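Local structure of DUF1904 domain-containing protein (Vibrio cholerae O1 biovar eltor str. N16961, 1U9D) at residues I85-V88 with I89-I93; E25-I28 with V29-L32. The protein is of unknown function but belongs to the DUF1904 family, which is grouped with the MIF-like proteins. All coordinates share one frame; numbering follows the deposited sequence.

In the fold
Both interactions are local contacts between successive turns of helices that cover the four-stranded mixed sheet: 25-32 forms the start of helix 26-44, and 85-93 is the middle of helix 79-97. Each helix is the crossover of a beta-alpha-beta unit, strands 18-22 and 52-55 flanking the first and strands 69-74 and 104-109 the second. The centres of interactions 1 and 2 lie about 14 Å apart, and the two meet where the helices pack: Ile93 CG1 comes within 3.4 Å of Leu32 CD1, while the Gln92 side chain rests against the other methyl of Leu32. This pairing of beta-alpha-beta units is consistent with the MIF-like fold; with the function unknown, neither contact can be tied to an active site.

Interaction 1: I85-V88 with I89-I93; sequences IAQV and ITDQI
Ala86 O takes two hydrogen bonds from Thr90, one from the backbone N and one from the hydroxyl. The second is short, 2.7 Å from Thr90 OG1 to Ala86 O, and the two donors arrive from opposite faces of the carbonyl plane. With Thr90 chi1 at -62°, OG1 stands beside its own backbone N, from where it can lean back over the preceding turn. Backbone bonds of a regular alpha-helix flank it: Ile89 N to Ile85 O at 3.1 Å, then Asp91 N to Gln87 O and Gln92 N to Val88 O.

This is the middle of helix 79-97, the crossover between parallel strands 69-74 and 104-109, and one side of it faces the sheet. There Ile85 and Ile89 lie side by side and point the same way, with Ile85 CG2 3.9 Å from Ile89 CD1. Phe107 and Trp74 meet Ile85, whereas Val105 and Val70 meet Ile89. Val88 touches Glu39 of helix 26-44, the helix that Ile85 also reaches at Leu44.

A weaker polar contact runs along the exposed side. The chain of Gln87 bends at chi2, which brings NE2 round to Asp91 OD1 at 3.4 Å, a weak hydrogen bond with an N-H...O angle of 140°, in which amide and carboxylate meet at a slant, their planes 35° apart.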
ATOM      1  N   ILE A  85      -9.833   9.147   4.380  1.00 19.71           N
ATOM      2  CA  ILE A  85      -9.617  10.215   3.420  1.00 18.71           C
ATOM      3  C   ILE A  85     -10.598  11.323   3.633  1.00 17.70           C
ATOM      4  O   ILE A  85     -10.236  12.493   3.569  1.00 18.24           O
ATOM      5  CB  ILE A  85      -9.704   9.708   1.974  1.00 18.95           C
ATOM      6  CG1 ILE A  85      -8.590   8.728   1.679  1.00 19.49           C
ATOM      7  CG2 ILE A  85      -9.635  10.894   1.000  1.00 19.64           C
ATOM      8  CD1 ILE A  85      -8.866   7.874   0.476  1.00 23.62           C
ATOM      9  N   ALA A  86     -11.859  10.959   3.819  1.00 18.08           N
ATOM     10  CA  ALA A  86     -12.887  11.919   4.092  1.00 18.85           C
ATOM     11  C   ALA A  86     -12.517  12.715   5.334  1.00 20.01           C
ATOM     12  O   ALA A  86     -12.698  13.919   5.380  1.00 19.47           O
ATOM     13  CB  ALA A  86     -14.215  11.221   4.287  1.00 18.51           C
ATOM     14  N   GLN A  87     -12.000  12.042   6.343  1.00 22.12           N
ATOM     15  CA  GLN A  87     -11.626  12.747   7.575  1.00 23.83           C
ATOM     16  C   GLN A  87     -10.458  13.730   7.376  1.00 23.55           C
ATOM     17  O   GLN A  87     -10.513  14.847   7.889  1.00 23.69           O
ATOM     18  CB  GLN A  87     -11.365  11.767   8.711  1.00 25.39           C
ATOM     19  CG  GLN A  87     -11.436  12.379  10.129  1.00 30.24           C
ATOM     20  CD  GLN A  87     -12.816  12.959  10.463  1.00 35.83           C
ATOM     21  OE1 GLN A  87     -13.766  12.205  10.706  1.00 39.69           O
ATOM     22  NE2 GLN A  87     -12.930  14.298  10.450  1.00 38.58           N
ATOM     23  N   VAL A  88      -9.454  13.357   6.589  1.00 23.27           N
ATOM     24  CA  VAL A  88      -8.324  14.258   6.279  1.00 23.27           C
ATOM     25  C   VAL A  88      -8.764  15.533   5.544  1.00 22.08           C
ATOM     26  O   VAL A  88      -8.413  16.653   5.925  1.00 22.88           O
ATOM     27  CB  VAL A  88      -7.250  13.552   5.433  1.00 23.74           C
ATOM     28  CG1 VAL A  88      -6.216  14.580   4.889  1.00 24.31           C
ATOM     29  CG2 VAL A  88      -6.574  12.454   6.236  1.00 23.97           C
ATOM     30  N   ILE A  89      -9.571  15.360   4.503  1.00 21.25           N
ATOM     31  CA  ILE A  89     -10.053  16.471   3.704  1.00 20.83           C
ATOM     32  C   ILE A  89     -10.876  17.390   4.590  1.00 20.92           C
ATOM     33  O   ILE A  89     -10.752  18.587   4.530  1.00 20.30           O
ATOM     34  CB  ILE A  89     -10.906  15.964   2.513  1.00 20.72           C
ATOM     35  CG1 ILE A  89     -10.025  15.253   1.486  1.00 19.96           C
ATOM     36  CG2 ILE A  89     -11.606  17.109   1.830  1.00 20.98           C
ATOM     37  CD1 ILE A  89     -10.818  14.518   0.361  1.00 21.13           C
ATOM     38  N   THR A  90     -11.730  16.808   5.421  1.00 21.34           N
ATOM     39  CA  THR A  90     -12.608  17.592   6.255  1.00 22.46           C
ATOM     40  C   THR A  90     -11.839  18.432   7.252  1.00 23.48           C
ATOM     41  O   THR A  90     -12.091  19.637   7.384  1.00 24.36           O
ATOM     42  CB  THR A  90     -13.593  16.656   6.953  1.00 23.16           C
ATOM     43  OG1 THR A  90     -14.384  16.007   5.943  1.00 23.13           O
ATOM     44  CG2 THR A  90     -14.584  17.436   7.774  1.00 23.96           C
ATOM     45  N   ASP A  91     -10.870  17.803   7.892  1.00 24.90           N
ATOM     46  CA  ASP A  91     -10.006  18.443   8.873  1.00 26.60           C
ATOM     47  C   ASP A  91      -9.170  19.584   8.293  1.00 26.31           C
ATOM     48  O   ASP A  91      -9.102  20.664   8.883  1.00 26.72           O
ATOM     49  CB  ASP A  91      -9.144  17.380   9.571  1.00 27.12           C
ATOM     50  CG  ASP A  91      -9.931  16.603  10.635  1.00 33.24           C
ATOM     51  OD1 ASP A  91     -11.053  17.052  10.990  1.00 40.63           O
ATOM     52  OD2 ASP A  91      -9.527  15.539  11.176  1.00 40.23           O
ATOM     53  N   GLN A  92      -8.593  19.401   7.114  1.00 25.64           N
ATOM     54  CA  GLN A  92      -7.879  20.500   6.474  1.00 25.69           C
ATOM     55  C   GLN A  92      -8.771  21.674   6.084  1.00 26.01           C
ATOM     56  O   GLN A  92      -8.431  22.834   6.341  1.00 25.90           O
ATOM     57  CB  GLN A  92      -7.111  19.980   5.274  1.00 26.03           C
ATOM     58  CG  GLN A  92      -6.015  19.017   5.716  1.00 27.90           C
ATOM     59  CD  GLN A  92      -4.784  19.059   4.847  1.00 31.08           C
ATOM     60  OE1 GLN A  92      -3.863  18.266   5.049  1.00 34.44           O
ATOM     61  NE2 GLN A  92      -4.768  19.950   3.865  1.00 31.72           N
ATOM     62  N   ILE A  93      -9.931  21.392   5.497  1.00 26.05           N
ATOM     63  CA  ILE A  93     -10.878  22.446   5.172  1.00 27.60           C
ATOM     64  C   ILE A  93     -11.339  23.189   6.442  1.00 28.10           C
ATOM     65  O   ILE A  93     -11.494  24.398   6.413  1.00 28.48           O
ATOM     66  CB  ILE A  93     -12.090  21.898   4.357  1.00 28.18           C
ATOM     67  CG1 ILE A  93     -11.811  21.973   2.858  1.00 30.13           C
ATOM     68  CG2 ILE A  93     -13.338  22.699   4.613  1.00 29.03           C
ATOM     69  CD1 ILE A  93     -11.557  20.661   2.211  1.00 32.01           C
TER

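Interaction 2: E25-I28 with V29-L32; sequences EAHI and VESL
His27 and Glu30 run side by side on the exposed face of the first helical turn, joined by a hydrogen bond from ND1 of His27 to OE1 of Glu30 at 3.1 Å. The bond is nearly straight, 167° at the hydrogen. The oxygen sits at the edge of the imidazole, in the ring plane, yet ND1 meets it from above the carboxylate plane; the two flat groups are turned 41° against each other. In both residues CG lies beside the backbone N, His27 at a chi1 of -61°, and the extended chain of Glu30 carries its carboxylate back to the ring. On the way, Glu30 CG passes 3.2 Å from Ala26 O.

His27 O is gripped twice by Ser31: the backbone N and OG approach from opposite faces of the carbonyl plane, with OG at 2.9 Å from His27 O. On the N-terminal side, Glu25 is the N-cap. Its OE1 accepts from His27 N at 3.1 Å, met from above the carboxylate plane, so a backbone N-H of the opening turn has a side-chain acceptor. The carbonyl of Glu25 in turn takes Val29 N, the first of the main-chain bonds that run on through Leu32 N to Ile28 O.

Away from these polar groups, Ile28 CG2 meets Leu32 CD1 at 4.1 Å, the two side chains crossing at a slant. That pair turns to helix 79-97: both touch Leu96, and Leu32 also reaches Gln92 and Ile93. Ala26 and Val29 pack instead on Leu55 of strand 52-55, the strand that helix 26-44 connects to strand 18-22.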
ATOM      1  N   GLU A  25     -14.394  29.040  -1.898  1.00 24.82           N
ATOM      2  CA  GLU A  25     -13.697  30.197  -2.425  1.00 25.28           C
ATOM      3  C   GLU A  25     -12.323  29.805  -2.961  1.00 24.41           C
ATOM      4  O   GLU A  25     -11.660  28.954  -2.381  1.00 21.82           O
ATOM      5  CB  GLU A  25     -13.564  31.263  -1.351  1.00 26.08           C
ATOM      6  CG  GLU A  25     -13.279  32.634  -1.930  1.00 31.57           C
ATOM      7  CD  GLU A  25     -11.826  33.028  -1.800  1.00 36.71           C
ATOM      8  OE1 GLU A  25     -11.277  33.659  -2.741  1.00 40.11           O
ATOM      9  OE2 GLU A  25     -11.237  32.706  -0.743  1.00 41.80           O
ATOM     10  N   ALA A  26     -11.909  30.466  -4.043  1.00 24.21           N
ATOM     11  CA  ALA A  26     -10.707  30.113  -4.782  1.00 24.86           C
ATOM     12  C   ALA A  26      -9.468  30.164  -3.898  1.00 25.17           C
ATOM     13  O   ALA A  26      -8.624  29.277  -3.965  1.00 23.98           O
ATOM     14  CB  ALA A  26     -10.532  31.040  -5.997  1.00 25.46           C
ATOM     15  N   HIS A  27      -9.369  31.183  -3.053  1.00 25.32           N
ATOM     16  CA  HIS A  27      -8.169  31.364  -2.240  1.00 26.51           C
ATOM     17  C   HIS A  27      -8.004  30.266  -1.199  1.00 24.62           C
ATOM     18  O   HIS A  27      -6.885  29.869  -0.905  1.00 23.90           O
ATOM     19  CB  HIS A  27      -8.140  32.728  -1.549  1.00 27.79           C
ATOM     20  CG  HIS A  27      -8.151  33.892  -2.489  1.00 33.93           C
ATOM     21  ND1 HIS A  27      -7.495  33.884  -3.702  1.00 39.84           N
ATOM     22  CD2 HIS A  27      -8.741  35.108  -2.388  1.00 38.87           C
ATOM     23  CE1 HIS A  27      -7.689  35.042  -4.311  1.00 41.47           C
ATOM     24  NE2 HIS A  27      -8.441  35.800  -3.534  1.00 40.55           N
ATOM     25  N   ILE A  28      -9.121  29.763  -0.676  1.00 23.30           N
ATOM     26  CA  ILE A  28      -9.134  28.610   0.216  1.00 22.39           C
ATOM     27  C   ILE A  28      -8.555  27.383  -0.485  1.00 21.54           C
ATOM     28  O   ILE A  28      -7.686  26.723   0.042  1.00 20.59           O
ATOM     29  CB  ILE A  28     -10.574  28.282   0.671  1.00 22.50           C
ATOM     30  CG1 ILE A  28     -11.166  29.419   1.490  1.00 25.19           C
ATOM     31  CG2 ILE A  28     -10.617  27.004   1.496  1.00 21.98           C
ATOM     32  CD1 ILE A  28     -10.395  29.741   2.721  1.00 27.21           C
ATOM     33  N   VAL A  29      -9.057  27.090  -1.676  1.00 20.87           N
ATOM     34  CA  VAL A  29      -8.585  25.945  -2.439  1.00 20.36           C
ATOM     35  C   VAL A  29      -7.087  26.061  -2.740  1.00 20.34           C
ATOM     36  O   VAL A  29      -6.351  25.067  -2.667  1.00 19.27           O
ATOM     37  CB  VAL A  29      -9.402  25.793  -3.733  1.00 20.25           C
ATOM     38  CG1 VAL A  29      -8.905  24.625  -4.561  1.00 21.98           C
ATOM     39  CG2 VAL A  29     -10.871  25.571  -3.388  1.00 19.93           C
ATOM     40  N   GLU A  30      -6.639  27.270  -3.068  1.00 20.31           N
ATOM     41  CA  GLU A  30      -5.236  27.511  -3.455  1.00 22.07           C
ATOM     42  C   GLU A  30      -4.297  27.207  -2.300  1.00 22.65           C
ATOM     43  O   GLU A  30      -3.186  26.715  -2.514  1.00 21.91           O
ATOM     44  CB  GLU A  30      -5.033  28.973  -3.858  1.00 22.52           C
ATOM     45  CG  GLU A  30      -5.623  29.326  -5.207  1.00 24.76           C
ATOM     46  CD  GLU A  30      -5.572  30.825  -5.518  1.00 31.41           C
ATOM     47  OE1 GLU A  30      -5.445  31.662  -4.580  1.00 33.82           O
ATOM     48  OE2 GLU A  30      -5.678  31.175  -6.716  1.00 33.65           O
ATOM     49  N   SER A  31      -4.743  27.537  -1.094  1.00 23.80           N
ATOM     50  CA  SER A  31      -4.018  27.256   0.135  1.00 26.04           C
ATOM     51  C   SER A  31      -4.061  25.789   0.532  1.00 26.64           C
ATOM     52  O   SER A  31      -3.091  25.258   1.072  1.00 28.25           O
ATOM     53  CB  SER A  31      -4.606  28.078   1.286  1.00 26.55           C
ATOM     54  OG  SER A  31      -4.634  29.464   0.958  1.00 31.05           O
ATOM     55  N   LEU A  32      -5.198  25.155   0.268  1.00 26.06           N
ATOM     56  CA  LEU A  32      -5.491  23.782   0.647  1.00 27.21           C
ATOM     57  C   LEU A  32      -4.699  22.746  -0.140  1.00 26.52           C
ATOM     58  O   LEU A  32      -4.333  21.694   0.379  1.00 26.84           O
ATOM     59  CB  LEU A  32      -6.948  23.503   0.338  1.00 28.12           C
ATOM     60  CG  LEU A  32      -7.794  22.942   1.436  1.00 33.64           C
ATOM     61  CD1 LEU A  32      -9.222  23.161   1.046  1.00 35.54           C
ATOM     62  CD2 LEU A  32      -7.472  21.485   1.591  1.00 35.65           C
TER